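Local coordinates for protein polysialic acid O-acetyltransferase (Escherichia coli, PDB 3JQY) that transfers acetyl groups from acetyl-CoA to the O-7 and O-9 hydroxyls of long capsular polysialic acid chains, at residues 167-172 / 230-235; 198-203 / 211-216; 106-111 / 116-121. All blocks are in the same frame, centred on the assembly; numbering follows the deposited sequence.

Contact 1: 167-172 / 230-235; sequences SSYVWV and SDDKRC
Tyr169, at a turn just before strand 171-172, and Cys235, in the first turn of helix 233-245, are the closest backbone positions, their CA atoms 8.5 Å apart, so the gap is bridged by the tyrosine ring. With CG anti to the backbone N (chi1 -156°), the ring reaches across to the helix start. Its OH lies 3.3 Å from Cys235 CA and 3.4 Å from Cys235 CB, while CE1 passes 4.3 Å from Arg234 CB, with Arg234 carrying its guanidinium away. A water in the plane of the ring, at its edge, donates to Tyr169 OH at 2.9 Å and to Asp232 OD2 at 2.8 Å. Asp232 is the N-cap of the helix: the same OD2 accepts from Cys235 N at 2.9 Å, 164° at the hydrogen, on the anti side of the carboxylate and slightly off its plane. The contact thus fastens the C-terminal helix to a turn of the left-handed beta-helix, the fold of the hexapeptide-repeat transferases. Tyr169 OH also bonds to Trp220 O, and its ring stacks with Trp220 and Tyr238. A leucine in place of Tyr169 would probably leave Trp220 O and the water without their hydroxyl partner and open a gap beside Cys235. On the Cys235 side, Phe150 of the second subunit packs against the thiol-bearing side chain.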
ATOM      1  N   SER B 167       7.857  -5.509 -21.243  1.00 10.95           N
ATOM      2  CA  SER B 167       7.627  -5.776 -22.660  1.00 16.48           C
ATOM      3  C   SER B 167       6.309  -5.184 -23.142  1.00 12.73           C
ATOM      4  O   SER B 167       5.495  -4.718 -22.348  1.00 13.64           O
ATOM      5  CB  SER B 167       7.653  -7.279 -22.938  1.00 14.41           C
ATOM      6  OG  SER B 167       8.950  -7.811 -22.723  1.00 17.25           O
ATOM      7  N   SER B 168       6.096  -5.224 -24.452  1.00 12.02           N
ATOM      8  CA  SER B 168       4.826  -4.784 -25.007  1.00 10.58           C
ATOM      9  C   SER B 168       3.691  -5.664 -24.509  1.00 12.42           C
ATOM     10  O   SER B 168       3.871  -6.855 -24.252  1.00 13.86           O
ATOM     11  CB  SER B 168       4.873  -4.797 -26.539  1.00 14.12           C
ATOM     12  OG  SER B 168       5.785  -3.819 -27.018  1.00 14.15           O
ATOM     13  N   TYR B 169       2.520  -5.057 -24.374  1.00 11.24           N
ATOM     14  CA  TYR B 169       1.288  -5.769 -24.046  1.00 12.20           C
ATOM     15  C   TYR B 169       1.357  -6.460 -22.680  1.00 11.09           C
ATOM     16  O   TYR B 169       1.065  -7.652 -22.546  1.00 12.86           O
ATOM     17  CB  TYR B 169       0.885  -6.748 -25.164  1.00 12.69           C
ATOM     18  CG  TYR B 169      -0.596  -7.049 -25.146  1.00 13.43           C
ATOM     19  CD1 TYR B 169      -1.518  -6.040 -25.367  1.00 12.16           C
ATOM     20  CD2 TYR B 169      -1.072  -8.329 -24.876  1.00 12.87           C
ATOM     21  CE1 TYR B 169      -2.881  -6.283 -25.335  1.00 14.06           C
ATOM     22  CE2 TYR B 169      -2.452  -8.592 -24.850  1.00 12.45           C
ATOM     23  CZ  TYR B 169      -3.343  -7.558 -25.080  1.00 11.99           C
ATOM     24  OH  TYR B 169      -4.705  -7.781 -25.052  1.00 14.17           O
ATOM     25  N   VAL B 170       1.738  -5.683 -21.673  1.00  8.15           N
ATOM     26  CA  VAL B 170       1.719  -6.134 -20.288  1.00  7.29           C
ATOM     27  C   VAL B 170       0.683  -5.351 -19.491  1.00 11.27           C
ATOM     28  O   VAL B 170       0.540  -4.143 -19.664  1.00 10.16           O
ATOM     29  CB  VAL B 170       3.109  -5.985 -19.633  1.00  8.91           C
ATOM     30  CG1 VAL B 170       3.030  -6.211 -18.129  1.00 11.15           C
ATOM     31  CG2 VAL B 170       4.081  -6.971 -20.273  1.00 11.09           C
ATOM     32  N   TRP B 171      -0.040  -6.055 -18.623  1.00  8.93           N
ATOM     33  CA  TRP B 171      -0.989  -5.431 -17.708  1.00 10.94           C
ATOM     34  C   TRP B 171      -0.360  -5.412 -16.321  1.00 11.25           C
ATOM     35  O   TRP B 171      -0.138  -6.473 -15.718  1.00 10.24           O
ATOM     36  CB  TRP B 171      -2.307  -6.212 -17.709  1.00 12.27           C
ATOM     37  CG  TRP B 171      -3.303  -5.809 -16.634  1.00 10.78           C
ATOM     38  CD1 TRP B 171      -3.296  -4.671 -15.886  1.00 10.57           C
ATOM     39  CD2 TRP B 171      -4.464  -6.550 -16.229  1.00 11.45           C
ATOM     40  NE1 TRP B 171      -4.376  -4.657 -15.024  1.00 12.72           N
ATOM     41  CE2 TRP B 171      -5.110  -5.799 -15.221  1.00 11.76           C
ATOM     42  CE3 TRP B 171      -5.015  -7.774 -16.617  1.00 13.98           C
ATOM     43  CZ2 TRP B 171      -6.272  -6.243 -14.590  1.00 16.54           C
ATOM     44  CZ3 TRP B 171      -6.177  -8.207 -15.996  1.00 12.84           C
ATOM     45  CH2 TRP B 171      -6.790  -7.445 -14.993  1.00 15.24           C
ATOM     46  N   VAL B 172      -0.009  -4.221 -15.837  1.00  9.04           N
ATOM     47  CA  VAL B 172       0.484  -4.097 -14.471  1.00 10.38           C
ATOM     48  C   VAL B 172      -0.652  -3.565 -13.599  1.00  8.23           C
ATOM     49  O   VAL B 172      -1.206  -2.498 -13.851  1.00 10.70           O
ATOM     50  CB  VAL B 172       1.732  -3.206 -14.353  1.00  8.26           C
ATOM     51  CG1 VAL B 172       2.213  -3.160 -12.897  1.00 11.48           C
ATOM     52  CG2 VAL B 172       2.859  -3.734 -15.248  1.00 10.66           C
ATOM     53  N   SER B 230     -10.367 -14.176 -29.505  1.00 21.99           N
ATOM     54  CA  SER B 230     -10.724 -13.622 -30.812  1.00 29.83           C
ATOM     55  C   SER B 230     -11.698 -12.442 -30.732  1.00 32.58           C
ATOM     56  O   SER B 230     -11.923 -11.744 -31.724  1.00 28.37           O
ATOM     57  CB  SER B 230     -11.286 -14.716 -31.728  1.00 27.70           C
ATOM     58  OG  SER B 230     -12.420 -15.341 -31.150  1.00 34.11           O
ATOM     59  N   ASP B 231     -12.273 -12.219 -29.555  1.00 25.15           N
ATOM     60  CA  ASP B 231     -13.215 -11.115 -29.366  1.00 22.13           C
ATOM     61  C   ASP B 231     -12.525  -9.755 -29.282  1.00 32.01           C
ATOM     62  O   ASP B 231     -13.177  -8.715 -29.400  1.00 35.63           O
ATOM     63  CB  ASP B 231     -14.064 -11.335 -28.112  1.00 28.94           C
ATOM     64  CG  ASP B 231     -15.061 -12.466 -28.271  1.00 35.23           C
ATOM     65  OD1 ASP B 231     -15.444 -12.771 -29.420  1.00 38.36           O
ATOM     66  OD2 ASP B 231     -15.462 -13.048 -27.244  1.00 32.00           O
ATOM     67  N   ASP B 232     -11.211  -9.759 -29.071  1.00 23.78           N
ATOM     68  CA  ASP B 232     -10.466  -8.509 -28.954  1.00 22.17           C
ATOM     69  C   ASP B 232      -9.328  -8.450 -29.965  1.00 21.41           C
ATOM     70  O   ASP B 232      -8.480  -9.343 -30.005  1.00 21.15           O
ATOM     71  CB  ASP B 232      -9.908  -8.341 -27.542  1.00 21.40           C
ATOM     72  CG  ASP B 232      -9.165  -7.031 -27.371  1.00 23.78           C
ATOM     73  OD1 ASP B 232      -9.827  -5.980 -27.241  1.00 34.26           O
ATOM     74  OD2 ASP B 232      -7.921  -7.049 -27.379  1.00 23.33           O
ATOM     75  N   LYS B 233      -9.309  -7.396 -30.778  1.00 23.17           N
ATOM     76  CA  LYS B 233      -8.318  -7.274 -31.849  1.00 22.08           C
ATOM     77  C   LYS B 233      -6.868  -7.340 -31.359  1.00 20.55           C
ATOM     78  O   LYS B 233      -6.079  -8.139 -31.867  1.00 21.99           O
ATOM     79  CB  LYS B 233      -8.538  -5.991 -32.658  1.00 26.42           C
ATOM     80  CG  LYS B 233      -9.772  -6.009 -33.551  1.00 32.91           C
ATOM     81  CD  LYS B 233      -9.802  -4.783 -34.453  1.00 42.42           C
ATOM     82  CE  LYS B 233     -10.960  -4.829 -35.437  1.00 48.30           C
ATOM     83  NZ  LYS B 233     -10.910  -3.678 -36.385  1.00 43.95           N
ATOM     84  N   ARG B 234      -6.518  -6.505 -30.382  1.00 26.04           N
ATOM     85  CA  ARG B 234      -5.138  -6.430 -29.888  1.00 20.33           C
ATOM     86  C   ARG B 234      -4.685  -7.720 -29.223  1.00 16.03           C
ATOM     87  O   ARG B 234      -3.558  -8.181 -29.432  1.00 17.99           O
ATOM     88  CB  ARG B 234      -4.971  -5.268 -28.906  1.00 24.22           C
ATOM     89  CG  ARG B 234      -4.719  -3.935 -29.571  1.00 38.09           C
ATOM     90  CD  ARG B 234      -4.692  -2.798 -28.562  1.00 43.40           C
ATOM     91  NE  ARG B 234      -4.667  -1.495 -29.222  1.00 44.48           N
ATOM     92  CZ  ARG B 234      -4.077  -1.260 -30.392  1.00 44.67           C
ATOM     93  NH1 ARG B 234      -3.433  -2.231 -31.029  1.00 46.01           N
ATOM     94  NH2 ARG B 234      -4.114  -0.044 -30.920  1.00 50.91           N
ATOM     95  N   CYS B 235      -5.562  -8.292 -28.407  1.00 18.92           N
ATOM     96  CA  CYS B 235      -5.292  -9.574 -27.773  1.00 17.28           C
ATOM     97  C   CYS B 235      -5.010 -10.638 -28.831  1.00 14.97           C
ATOM     98  O   CYS B 235      -4.029 -11.375 -28.741  1.00 19.21           O
ATOM     99  CB  CYS B 235      -6.486  -9.994 -26.912  1.00 14.85           C
ATOM    100  SG  CYS B 235      -6.200 -11.479 -25.946  1.00 18.35           S
TER
HETATM  101  O   HOH W   1      -6.626  -5.690 -25.318  1.00 16.34           O

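Contact 2: 198-203 / 211-216; sequences KDVPSM and AKIIKR
Ala211 O accepts a hydrogen bond from a water at 2.8 Å, and that water in turn receives a weak bond from Lys198 N at 3.3 Å, so the two backbones are joined at one end through solvent. Further along, the bridge is apolar. Ile213 CD1 meets Pro201 CD at 3.8 Å, each side chain reaching toward the other, and touches Val200 CG1 at 4.0 Å from an oblique angle. Ile213 sends CG1 to the side of its backbone N (chi1 -55°), and this branch carries CD1 to the loop; CG2 goes the other way and lies under one face of the Arg216 guanidinium, 4.2 Å from its plane and beneath its centre. Here the left-handed beta-helix finishes: loop 198-203 leads into strand 204-208, and strand 211-216 returns antiparallel to it, with a classic beta bulge where Ile214 and Lys215 both face Ala205. Lys198 and Lys215, one on each segment, probably bind acetyl-CoA, as in related enzymes. At the far end Met203 O comes 3.8 Å from Arg216 C, a plain backbone approach, while the Met203 side chain turns off to pack on Leu242 and on Ile152 of the second subunit.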
ATOM      1  N   LYS B 198      11.834 -10.389  -9.212  1.00 12.52           N
ATOM      2  CA  LYS B 198      12.517 -11.294 -10.135  1.00 15.68           C
ATOM      3  C   LYS B 198      11.802 -11.336 -11.483  1.00 14.68           C
ATOM      4  O   LYS B 198      10.612 -11.041 -11.567  1.00 14.20           O
ATOM      5  CB  LYS B 198      12.577 -12.704  -9.547  1.00 20.07           C
ATOM      6  CG  LYS B 198      13.419 -12.804  -8.288  1.00 29.56           C
ATOM      7  CD  LYS B 198      13.423 -14.233  -7.773  1.00 43.49           C
ATOM      8  CE  LYS B 198      14.218 -14.371  -6.481  1.00 43.61           C
ATOM      9  NZ  LYS B 198      15.658 -14.034  -6.697  1.00 32.06           N
ATOM     10  N   ASP B 199      12.458 -11.683 -12.577  1.00 13.03           N
ATOM     11  CA  ASP B 199      11.848 -11.688 -13.910  1.00 12.93           C
ATOM     12  C   ASP B 199      10.535 -12.463 -13.942  1.00 17.93           C
ATOM     13  O   ASP B 199      10.390 -13.488 -13.269  1.00 16.97           O
ATOM     14  CB  ASP B 199      12.798 -12.311 -14.942  1.00 15.60           C
ATOM     15  CG  ASP B 199      14.051 -11.487 -15.170  1.00 22.71           C
ATOM     16  OD1 ASP B 199      14.089 -10.316 -14.747  1.00 18.82           O
ATOM     17  OD2 ASP B 199      15.007 -12.015 -15.780  1.00 28.18           O
ATOM     18  N   VAL B 200       9.581 -11.959 -14.723  1.00 12.45           N
ATOM     19  CA  VAL B 200       8.343 -12.673 -15.006  1.00  9.27           C
ATOM     20  C   VAL B 200       8.339 -13.005 -16.498  1.00 11.38           C
ATOM     21  O   VAL B 200       8.396 -12.109 -17.329  1.00 12.56           O
ATOM     22  CB  VAL B 200       7.112 -11.803 -14.679  1.00 13.89           C
ATOM     23  CG1 VAL B 200       5.816 -12.542 -15.033  1.00 10.23           C
ATOM     24  CG2 VAL B 200       7.118 -11.401 -13.219  1.00 16.19           C
ATOM     25  N   PRO B 201       8.294 -14.300 -16.846  1.00 16.44           N
ATOM     26  CA  PRO B 201       8.351 -14.641 -18.274  1.00 16.28           C
ATOM     27  C   PRO B 201       7.078 -14.240 -19.024  1.00 15.34           C
ATOM     28  O   PRO B 201       6.081 -13.848 -18.414  1.00 14.04           O
ATOM     29  CB  PRO B 201       8.500 -16.174 -18.272  1.00 19.30           C
ATOM     30  CG  PRO B 201       8.750 -16.568 -16.839  1.00 19.46           C
ATOM     31  CD  PRO B 201       8.128 -15.493 -16.003  1.00 19.86           C
ATOM     32  N   SER B 202       7.121 -14.356 -20.347  1.00 13.91           N
ATOM     33  CA  SER B 202       5.987 -14.016 -21.199  1.00 14.45           C
ATOM     34  C   SER B 202       4.761 -14.881 -20.921  1.00 17.57           C
ATOM     35  O   SER B 202       4.884 -16.053 -20.581  1.00 15.56           O
ATOM     36  CB  SER B 202       6.394 -14.156 -22.667  1.00 17.72           C
ATOM     37  OG  SER B 202       5.302 -13.859 -23.516  1.00 23.95           O
ATOM     38  N   MET B 203       3.578 -14.289 -21.057  1.00 14.07           N
ATOM     39  CA  MET B 203       2.313 -15.010 -20.921  1.00 10.88           C
ATOM     40  C   MET B 203       2.132 -15.711 -19.570  1.00 14.76           C
ATOM     41  O   MET B 203       1.650 -16.840 -19.503  1.00 15.84           O
ATOM     42  CB  MET B 203       2.122 -15.977 -22.094  1.00 18.43           C
ATOM     43  CG  MET B 203       1.867 -15.241 -23.414  1.00 15.28           C
ATOM     44  SD  MET B 203       1.798 -16.303 -24.879  1.00 22.71           S
ATOM     45  CE  MET B 203       3.523 -16.769 -25.014  1.00 21.94           C
ATOM     46  N   ALA B 211       6.536 -11.315  -5.361  1.00 13.72           N
ATOM     47  CA  ALA B 211       5.667 -11.923  -6.353  1.00 13.14           C
ATOM     48  C   ALA B 211       6.197 -13.284  -6.802  1.00 16.34           C
ATOM     49  O   ALA B 211       7.415 -13.514  -6.850  1.00 14.32           O
ATOM     50  CB  ALA B 211       5.490 -10.983  -7.549  1.00 12.17           C
ATOM     51  N   LYS B 212       5.269 -14.189  -7.089  1.00 16.53           N
ATOM     52  CA  LYS B 212       5.600 -15.492  -7.638  1.00 14.63           C
ATOM     53  C   LYS B 212       4.680 -15.720  -8.819  1.00 17.09           C
ATOM     54  O   LYS B 212       3.597 -15.139  -8.885  1.00 17.26           O
ATOM     55  CB  LYS B 212       5.370 -16.591  -6.602  1.00 22.27           C
ATOM     56  CG  LYS B 212       6.034 -16.334  -5.263  1.00 26.42           C
ATOM     57  CD  LYS B 212       7.541 -16.238  -5.412  1.00 30.30           C
ATOM     58  CE  LYS B 212       8.222 -16.227  -4.053  1.00 41.42           C
ATOM     59  NZ  LYS B 212       7.705 -17.326  -3.190  1.00 48.68           N
ATOM     60  N   ILE B 213       5.093 -16.568  -9.746  1.00 16.25           N
ATOM     61  CA  ILE B 213       4.206 -16.981 -10.801  1.00 16.28           C
ATOM     62  C   ILE B 213       3.005 -17.764 -10.272  1.00 17.56           C
ATOM     63  O   ILE B 213       3.176 -18.745  -9.611  1.00 19.49           O
ATOM     64  CB  ILE B 213       4.891 -17.843 -11.883  1.00 19.79           C
ATOM     65  CG1 ILE B 213       6.077 -17.149 -12.448  1.00 22.02           C
ATOM     66  CG2 ILE B 213       3.913 -18.253 -12.940  1.00 17.99           C
ATOM     67  CD1 ILE B 213       5.791 -16.027 -13.040  1.00 31.73           C
ATOM     68  N   ILE B 214       1.812 -17.323 -10.599  1.00 14.17           N
ATOM     69  CA  ILE B 214       0.617 -18.006 -10.107  1.00 17.39           C
ATOM     70  C   ILE B 214      -0.161 -18.709 -11.222  1.00 18.70           C
ATOM     71  O   ILE B 214      -1.009 -19.563 -10.953  1.00 21.44           O
ATOM     72  CB  ILE B 214      -0.314 -17.052  -9.338  1.00 18.97           C
ATOM     73  CG1 ILE B 214      -0.868 -15.977 -10.270  1.00 18.35           C
ATOM     74  CG2 ILE B 214       0.411 -16.435  -8.150  1.00 23.71           C
ATOM     75  CD1 ILE B 214      -1.806 -15.001  -9.583  1.00 29.59           C
ATOM     76  N   LYS B 215       0.136 -18.360 -12.470  1.00 15.84           N
ATOM     77  CA  LYS B 215      -0.496 -19.012 -13.611  1.00 16.15           C
ATOM     78  C   LYS B 215       0.372 -18.857 -14.845  1.00 21.17           C
ATOM     79  O   LYS B 215       0.937 -17.789 -15.088  1.00 17.95           O
ATOM     80  CB  LYS B 215      -1.882 -18.428 -13.888  1.00 17.98           C
ATOM     81  CG  LYS B 215      -2.760 -19.303 -14.778  1.00 20.96           C
ATOM     82  CD  LYS B 215      -3.487 -20.352 -13.950  1.00 30.22           C
ATOM     83  CE  LYS B 215      -4.411 -21.196 -14.805  1.00 41.37           C
ATOM     84  NZ  LYS B 215      -3.656 -22.199 -15.608  1.00 40.35           N
ATOM     85  N   ARG B 216       0.480 -19.929 -15.622  1.00 16.38           N
ATOM     86  CA  ARG B 216       1.245 -19.888 -16.857  1.00 18.18           C
ATOM     87  C   ARG B 216       0.297 -20.052 -18.034  1.00 15.73           C
ATOM     88  O   ARG B 216      -0.862 -20.421 -17.858  1.00 17.07           O
ATOM     89  CB  ARG B 216       2.311 -20.988 -16.867  1.00 19.72           C
ATOM     90  CG  ARG B 216       3.356 -20.837 -15.771  1.00 22.92           C
ATOM     91  CD  ARG B 216       4.335 -22.001 -15.768  1.00 33.32           C
ATOM     92  NE  ARG B 216       5.316 -21.881 -14.693  1.00 32.02           N
ATOM     93  CZ  ARG B 216       6.451 -21.196 -14.791  1.00 35.23           C
ATOM     94  NH1 ARG B 216       6.753 -20.565 -15.919  1.00 32.36           N
ATOM     95  NH2 ARG B 216       7.285 -21.141 -13.760  1.00 33.98           N
TER
HETATM   96  O   HOH W   2       9.296 -11.467  -7.384  1.00 19.41           O

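Contact 3: 106-111 / 116-121; sequences VIIGRR and AGFEVV
Val106 and Val120 lie alongside each other with their branches running opposite ways, Val106 CG2 against Val120 CG1 at 4.1 Å. Each valine sends its CB toward the other segment, yet different branches do the touching: CG1 of Val120 stands anti to its own backbone N (chi1 175°), whereas the CG2 of Val106 lies beside its N and anti to the carbonyl carbon. Two residues further on the first segment and two back on the second, Ile108 and Phe118 form the second pair. The isoleucine side chain runs out extended from CB (chi2 175°), and its CD1 approaches Phe118 CE2 at 4.4 Å, coming in obliquely to the ring. That is a looser touch than the one between the valines.

The CA atoms of Val106 and Val120, 8.4 Å apart, are too distant for direct backbone pairing. Strands 105-108 and 119-121 belong to two different parallel sheets, two walls of the left-handed beta-helix, and strand 113-114 of the third wall lies between them in the chain. Alternation along strand 105-108 points Val106 and Ile108 inward, and Val120, with Phe118 from the loop just before its strand, faces them. The backbone bonds run to neighbouring coils instead, Val106 to Tyr85 and Arg87, Ile107 to Val127 and Ile129. Inside, the layers continue in the same way, with Val106 on Val86, Ile108 on Ile94 and Phe118 on Leu141.

All four touching side chains are buried and purely hydrocarbon. The walls are therefore held together here by close packing and exclusion of water, forces with little directional demand, while the directional hydrogen bonds are spent between coils along the axis.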
ATOM      1  N   VAL B 106      14.470   6.628 -20.103  1.00 10.78           N
ATOM      2  CA  VAL B 106      13.134   6.149 -19.771  1.00 12.78           C
ATOM      3  C   VAL B 106      12.327   6.253 -21.050  1.00 12.80           C
ATOM      4  O   VAL B 106      12.239   7.322 -21.639  1.00 12.10           O
ATOM      5  CB  VAL B 106      12.485   6.975 -18.653  1.00 10.12           C
ATOM      6  CG1 VAL B 106      11.058   6.497 -18.385  1.00 13.03           C
ATOM      7  CG2 VAL B 106      13.325   6.882 -17.370  1.00 12.28           C
ATOM      8  N   ILE B 107      11.771   5.131 -21.488  1.00 10.48           N
ATOM      9  CA  ILE B 107      11.017   5.075 -22.734  0.56 11.16           C
ATOM     10  C   ILE B 107       9.652   4.465 -22.478  1.00 12.87           C
ATOM     11  O   ILE B 107       9.543   3.443 -21.811  1.00 15.94           O
ATOM     12  CB  ILE B 107      11.730   4.211 -23.800  0.56 12.53           C
ATOM     13  CG1 ILE B 107      13.198   4.624 -23.952  0.56 14.47           C
ATOM     14  CG2 ILE B 107      10.983   4.280 -25.133  0.56 15.80           C
ATOM     15  CD1 ILE B 107      13.402   6.081 -24.275  0.56 13.80           C
ATOM     16  N   ILE B 108       8.616   5.100 -23.011  1.00 11.45           N
ATOM     17  CA  ILE B 108       7.257   4.600 -22.880  1.00  9.15           C
ATOM     18  C   ILE B 108       6.651   4.450 -24.274  1.00 12.06           C
ATOM     19  O   ILE B 108       6.591   5.409 -25.036  1.00 12.24           O
ATOM     20  CB  ILE B 108       6.426   5.554 -22.029  1.00  8.97           C
ATOM     21  CG1 ILE B 108       7.045   5.656 -20.623  1.00 16.37           C
ATOM     22  CG2 ILE B 108       4.972   5.088 -21.968  1.00 14.17           C
ATOM     23  CD1 ILE B 108       6.384   6.671 -19.726  1.00 26.02           C
ATOM     24  N   GLY B 109       6.227   3.236 -24.608  1.00 10.89           N
ATOM     25  CA  GLY B 109       5.817   2.903 -25.963  1.00 15.94           C
ATOM     26  C   GLY B 109       4.451   3.426 -26.381  1.00 13.25           C
ATOM     27  O   GLY B 109       3.743   4.063 -25.606  1.00 14.36           O
ATOM     28  N   ARG B 110       4.081   3.125 -27.622  1.00 10.54           N
ATOM     29  CA  ARG B 110       2.841   3.610 -28.218  1.00 13.46           C
ATOM     30  C   ARG B 110       1.589   2.992 -27.609  1.00 12.02           C
ATOM     31  O   ARG B 110       1.567   1.801 -27.289  1.00 12.03           O
ATOM     32  CB  ARG B 110       2.849   3.315 -29.724  1.00 15.34           C
ATOM     33  CG  ARG B 110       3.961   4.010 -30.470  1.00 12.54           C
ATOM     34  CD  ARG B 110       3.816   3.819 -31.977  1.00 27.23           C
ATOM     35  NE  ARG B 110       4.287   2.509 -32.412  1.00 34.27           N
ATOM     36  CZ  ARG B 110       5.532   2.258 -32.810  1.00 48.20           C
ATOM     37  NH1 ARG B 110       6.435   3.230 -32.827  1.00 46.20           N
ATOM     38  NH2 ARG B 110       5.875   1.034 -33.193  1.00 55.24           N
ATOM     39  N   ARG B 111       0.546   3.810 -27.472  1.00 12.97           N
ATOM     40  CA  ARG B 111      -0.767   3.341 -27.040  1.00 14.68           C
ATOM     41  C   ARG B 111      -0.752   2.714 -25.652  1.00 17.52           C
ATOM     42  O   ARG B 111      -1.616   1.908 -25.316  1.00 17.10           O
ATOM     43  CB  ARG B 111      -1.350   2.348 -28.057  1.00 14.47           C
ATOM     44  CG  ARG B 111      -1.458   2.916 -29.474  1.00 16.13           C
ATOM     45  CD  ARG B 111      -1.838   1.844 -30.487  1.00 19.70           C
ATOM     46  NE  ARG B 111      -0.899   0.720 -30.477  1.00 19.41           N
ATOM     47  CZ  ARG B 111       0.184   0.630 -31.242  1.00 20.27           C
ATOM     48  NH1 ARG B 111       0.491   1.598 -32.101  1.00 19.50           N
ATOM     49  NH2 ARG B 111       0.969  -0.433 -31.146  1.00 18.59           N
ATOM     50  N   ALA B 116      -2.804   7.292 -12.466  1.00 15.44           N
ATOM     51  CA  ALA B 116      -2.305   8.246 -11.486  1.00 15.25           C
ATOM     52  C   ALA B 116      -1.456   7.549 -10.429  1.00 14.68           C
ATOM     53  O   ALA B 116      -1.721   6.406 -10.065  1.00 11.60           O
ATOM     54  CB  ALA B 116      -3.480   8.987 -10.829  1.00 16.42           C
ATOM     55  N   GLY B 117      -0.445   8.244  -9.923  1.00 13.31           N
ATOM     56  CA  GLY B 117       0.390   7.691  -8.875  1.00 10.71           C
ATOM     57  C   GLY B 117       1.608   6.968  -9.416  1.00 11.39           C
ATOM     58  O   GLY B 117       2.370   6.377  -8.660  1.00 14.30           O
ATOM     59  N   PHE B 118       1.788   7.020 -10.728  1.00 11.75           N
ATOM     60  CA  PHE B 118       2.955   6.429 -11.388  1.00  8.94           C
ATOM     61  C   PHE B 118       4.244   7.091 -10.910  1.00  9.84           C
ATOM     62  O   PHE B 118       4.308   8.317 -10.798  1.00 13.56           O
ATOM     63  CB  PHE B 118       2.794   6.617 -12.892  1.00  9.78           C
ATOM     64  CG  PHE B 118       3.849   5.944 -13.727  1.00 10.44           C
ATOM     65  CD1 PHE B 118       4.016   4.572 -13.693  1.00 10.76           C
ATOM     66  CD2 PHE B 118       4.631   6.692 -14.601  1.00  9.70           C
ATOM     67  CE1 PHE B 118       4.966   3.952 -14.500  1.00 10.29           C
ATOM     68  CE2 PHE B 118       5.581   6.086 -15.404  1.00 13.63           C
ATOM     69  CZ  PHE B 118       5.751   4.716 -15.352  1.00 12.42           C
ATOM     70  N   GLU B 119       5.265   6.284 -10.609  1.00 11.43           N
ATOM     71  CA  GLU B 119       6.592   6.812 -10.266  1.00 12.45           C
ATOM     72  C   GLU B 119       7.676   5.996 -10.953  1.00 12.12           C
ATOM     73  O   GLU B 119       7.633   4.765 -10.926  1.00 11.59           O
ATOM     74  CB  GLU B 119       6.865   6.740  -8.755  1.00 14.36           C
ATOM     75  CG  GLU B 119       5.768   7.242  -7.827  1.00 23.46           C
ATOM     76  CD  GLU B 119       6.106   6.989  -6.359  1.00 32.41           C
ATOM     77  OE1 GLU B 119       7.309   6.817  -6.049  1.00 23.05           O
ATOM     78  OE2 GLU B 119       5.175   6.957  -5.516  1.00 21.60           O
ATOM     79  N   VAL B 120       8.654   6.674 -11.552  1.00 11.61           N
ATOM     80  CA  VAL B 120       9.858   6.000 -12.041  1.00 12.97           C
ATOM     81  C   VAL B 120      11.091   6.529 -11.319  1.00 11.84           C
ATOM     82  O   VAL B 120      11.286   7.744 -11.234  1.00 13.26           O
ATOM     83  CB  VAL B 120      10.055   6.185 -13.557  1.00 12.83           C
ATOM     84  CG1 VAL B 120      11.387   5.570 -13.986  1.00 12.50           C
ATOM     85  CG2 VAL B 120       8.899   5.550 -14.321  1.00 11.08           C
ATOM     86  N   VAL B 121      11.910   5.612 -10.800  1.00  8.22           N
ATOM     87  CA  VAL B 121      13.143   5.957 -10.092  1.00 12.29           C
ATOM     88  C   VAL B 121      14.321   5.321 -10.829  1.00 13.90           C
ATOM     89  O   VAL B 121      14.306   4.125 -11.090  1.00 14.24           O
ATOM     90  CB  VAL B 121      13.122   5.388  -8.657  1.00 13.16           C
ATOM     91  CG1 VAL B 121      14.365   5.821  -7.888  1.00 20.01           C
ATOM     92  CG2 VAL B 121      11.850   5.804  -7.930  1.00 20.98           C
TER

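From the N terminus, contact 3 comes first: it closes a short loop through strand 113-114, a near-complete coil in the middle of the beta-helix. The chain then winds on through further coils to 167-172, where contact 1 opens; it closes only when the chain comes back at 230-235 and starts the C-terminal helix. Contact 2 falls wholly within that span, as a short loop through strand 204-208 at the C-terminal end of the beta-helix, tying the loop that leads into that strand to its antiparallel partner 211-216. No pair of contacts crosses. Contacts 1 and 3 meet through Arg234 and Arg111, which approach the same Asp132, Arg111 by a salt bridge and Arg234 by a long, weak ion pair. Contacts 1 and 2 both border the second subunit.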